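Local coordinates for serine repeat antigen 5 (Plasmodium falciparum, PDB 6X44), which is a papain-family pseudo-zymogen of the malaria parasite, a prodomain joined to a protease-like domain whose own peptidase activity is in doubt, at residues N53-L58 with A105-N110. Sequence-based numbering, arbitrary orientation.
Sequences NYCSLL and AVCLKN
The Tyr54 ring takes its neighbours from the facing segment at different angles. Val106 CG2 lies at the ring's edge, near its plane, 4.1 Å from Tyr54 CE2, while the sulfur of Cys107 makes an oblique contact, displaced beyond the rim of one face, 5.2 Å from the ring centroid and 43° off the normal. With Tyr54 CG anti to the backbone N (chi1 177°), the ring swings along the flank of helix 45-61 until its CE2 edge reaches the valine; the two side chains meet at about a right angle. Leu14, Ser17 and Ile18 of helix 4-25 also touch the tyrosine.

Beside this ring runs the covalent link, a disulfide between Cys55 SG and Cys107 SG at 2.1 Å. Such a bridge illustrates how a buried crosslink can pin a loop to a helix: here it ties helix 45-61 to the short 3-10 turn after helix 94-100, within the helical N-terminal part of the chain, consistent with a prodomain. Its chi3 of -84° is close to the quarter turn that disulfides prefer, and the two CA atoms, Cys55 CA and Cys107 CA, stand 5.6 Å apart. Leu58, one helical turn beyond Tyr54, brings CD1 to 3.8 Å from Cys107 SG and, more loosely, to 4.4 Å from Val106 CG2. Asn81 binds the carbonyl oxygens of Val106 and Leu108 through its side-chain ND2, holding the turn from helix 75-87.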
ATOM      1  N   ASN A  53      21.868  18.815  -1.221  1.00 44.24           N
ATOM      2  CA  ASN A  53      21.294  19.153  -2.509  1.00 43.59           C
ATOM      3  C   ASN A  53      20.323  18.080  -2.982  1.00 47.87           C
ATOM      4  O   ASN A  53      19.327  18.376  -3.662  1.00 37.95           O
ATOM      5  CB  ASN A  53      22.397  19.340  -3.526  1.00 56.81           C
ATOM      6  CG  ASN A  53      21.850  19.565  -4.895  1.00 64.07           C
ATOM      7  OD1 ASN A  53      21.319  20.635  -5.195  1.00 81.18           O
ATOM      8  ND2 ASN A  53      21.934  18.547  -5.733  1.00 64.19           N
ATOM      9  N   TYR A  54      20.620  16.822  -2.675  1.00 40.66           N
ATOM     10  CA  TYR A  54      19.668  15.761  -2.964  1.00 48.71           C
ATOM     11  C   TYR A  54      18.308  16.056  -2.337  1.00 51.51           C
ATOM     12  O   TYR A  54      17.266  16.026  -3.012  1.00 44.41           O
ATOM     13  CB  TYR A  54      20.197  14.434  -2.445  1.00 46.84           C
ATOM     14  CG  TYR A  54      19.183  13.375  -2.677  1.00 47.95           C
ATOM     15  CD1 TYR A  54      18.639  13.220  -3.937  1.00 57.44           C
ATOM     16  CD2 TYR A  54      18.730  12.555  -1.654  1.00 56.75           C
ATOM     17  CE1 TYR A  54      17.691  12.268  -4.204  1.00 59.89           C
ATOM     18  CE2 TYR A  54      17.757  11.580  -1.907  1.00 53.69           C
ATOM     19  CZ  TYR A  54      17.244  11.457  -3.193  1.00 60.04           C
ATOM     20  OH  TYR A  54      16.279  10.523  -3.521  1.00 66.45           O
ATOM     21  N   CYS A  55      18.306  16.352  -1.037  1.00 36.87           N
ATOM     22  CA  CYS A  55      17.051  16.595  -0.351  1.00 50.74           C
ATOM     23  C   CYS A  55      16.404  17.878  -0.830  1.00 46.20           C
ATOM     24  O   CYS A  55      15.173  17.985  -0.825  1.00 40.27           O
ATOM     25  CB  CYS A  55      17.281  16.600   1.160  1.00 37.19           C
ATOM     26  SG  CYS A  55      17.591  14.891   1.698  1.00 39.53           S
ATOM     27  N   SER A  56      17.202  18.839  -1.284  1.00 47.91           N
ATOM     28  CA  SER A  56      16.624  20.064  -1.820  1.00 53.76           C
ATOM     29  C   SER A  56      15.918  19.791  -3.137  1.00 48.81           C
ATOM     30  O   SER A  56      14.839  20.344  -3.392  1.00 59.81           O
ATOM     31  CB  SER A  56      17.710  21.124  -1.990  1.00 54.18           C
ATOM     32  OG  SER A  56      17.204  22.243  -2.690  1.00 63.02           O
ATOM     33  N   LEU A  57      16.483  18.911  -3.959  1.00 46.36           N
ATOM     34  CA  LEU A  57      15.782  18.399  -5.128  1.00 51.46           C
ATOM     35  C   LEU A  57      14.463  17.763  -4.723  1.00 56.60           C
ATOM     36  O   LEU A  57      13.395  18.317  -5.028  1.00 64.27           O
ATOM     37  CB  LEU A  57      16.616  17.354  -5.881  1.00 51.14           C
ATOM     38  CG  LEU A  57      17.589  17.862  -6.940  1.00 60.41           C
ATOM     39  CD1 LEU A  57      18.415  16.713  -7.479  1.00 60.78           C
ATOM     40  CD2 LEU A  57      16.843  18.568  -8.065  1.00 53.96           C
ATOM     41  N   LEU A  58      14.535  16.600  -4.054  1.00 45.99           N
ATOM     42  CA  LEU A  58      13.357  15.834  -3.648  1.00 43.13           C
ATOM     43  C   LEU A  58      12.250  16.716  -3.118  1.00 41.17           C
ATOM     44  O   LEU A  58      11.084  16.475  -3.421  1.00 52.27           O
ATOM     45  CB  LEU A  58      13.687  14.795  -2.586  1.00 43.55           C
ATOM     46  CG  LEU A  58      14.082  13.417  -3.083  1.00 57.54           C
ATOM     47  CD1 LEU A  58      14.474  12.549  -1.899  1.00 57.95           C
ATOM     48  CD2 LEU A  58      12.950  12.770  -3.849  1.00 47.72           C
ATOM     49  N   ALA A 105      10.987  10.330   2.448  1.00 28.10           N
ATOM     50  CA  ALA A 105      11.180  10.119   3.868  1.00 25.72           C
ATOM     51  C   ALA A 105      12.651  10.163   4.271  1.00 31.26           C
ATOM     52  O   ALA A 105      12.949  10.471   5.433  1.00 31.59           O
ATOM     53  CB  ALA A 105      10.575   8.776   4.279  1.00 28.39           C
ATOM     54  N   VAL A 106      13.582   9.853   3.356  1.00 28.99           N
ATOM     55  CA  VAL A 106      15.002   9.818   3.726  1.00 27.60           C
ATOM     56  C   VAL A 106      15.538  11.205   4.054  1.00 23.41           C
ATOM     57  O   VAL A 106      16.603  11.321   4.654  1.00 34.34           O
ATOM     58  CB  VAL A 106      15.904   9.214   2.628  1.00 29.12           C
ATOM     59  CG1 VAL A 106      15.484   7.820   2.258  1.00 26.79           C
ATOM     60  CG2 VAL A 106      15.904  10.083   1.404  1.00 32.99           C
ATOM     61  N   CYS A 107      14.843  12.266   3.676  1.00 27.71           N
ATOM     62  CA  CYS A 107      15.271  13.621   4.025  1.00 30.56           C
ATOM     63  C   CYS A 107      14.698  14.097   5.349  1.00 38.07           C
ATOM     64  O   CYS A 107      15.015  15.213   5.779  1.00 40.31           O
ATOM     65  CB  CYS A 107      14.888  14.588   2.900  1.00 31.71           C
ATOM     66  SG  CYS A 107      15.716  14.106   1.365  1.00 42.79           S
ATOM     67  N   LEU A 108      13.894  13.268   6.031  1.00 35.76           N
ATOM     68  CA  LEU A 108      13.238  13.707   7.260  1.00 36.12           C
ATOM     69  C   LEU A 108      14.213  13.743   8.424  1.00 26.98           C
ATOM     70  O   LEU A 108      15.020  12.835   8.598  1.00 30.66           O
ATOM     71  CB  LEU A 108      12.086  12.776   7.621  1.00 33.09           C
ATOM     72  CG  LEU A 108      10.871  12.892   6.714  1.00 29.08           C
ATOM     73  CD1 LEU A 108       9.906  11.811   7.045  1.00 28.94           C
ATOM     74  CD2 LEU A 108      10.241  14.248   6.880  1.00 36.82           C
ATOM     75  N   LYS A 109      14.122  14.782   9.247  1.00 29.60           N
ATOM     76  CA  LYS A 109      14.861  14.730  10.497  1.00 35.78           C
ATOM     77  C   LYS A 109      14.458  13.509  11.312  1.00 30.10           C
ATOM     78  O   LYS A 109      15.310  12.818  11.868  1.00 30.06           O
ATOM     79  CB  LYS A 109      14.654  16.002  11.310  1.00 30.39           C
ATOM     80  CG  LYS A 109      15.549  16.011  12.582  1.00 40.31           C
ATOM     81  CD  LYS A 109      15.606  17.381  13.292  1.00 43.13           C
ATOM     82  CE  LYS A 109      16.456  18.381  12.523  1.00 49.14           C
ATOM     83  NZ  LYS A 109      17.910  17.953  12.579  1.00 52.55           N
ATOM     84  N   ASN A 110      13.167  13.222  11.392  1.00 27.86           N
ATOM     85  CA  ASN A 110      12.679  12.021  12.070  1.00 29.86           C
ATOM     86  C   ASN A 110      11.822  11.224  11.092  1.00 25.63           C
ATOM     87  O   ASN A 110      10.685  11.618  10.798  1.00 25.03           O
ATOM     88  CB  ASN A 110      11.879  12.404  13.304  1.00 26.04           C
ATOM     89  CG  ASN A 110      11.339  11.220  14.016  1.00 34.66           C
ATOM     90  OD1 ASN A 110      11.595  10.047  13.655  1.00 32.15           O
ATOM     91  ND2 ASN A 110      10.599  11.497  15.058  1.00 31.11           N
TER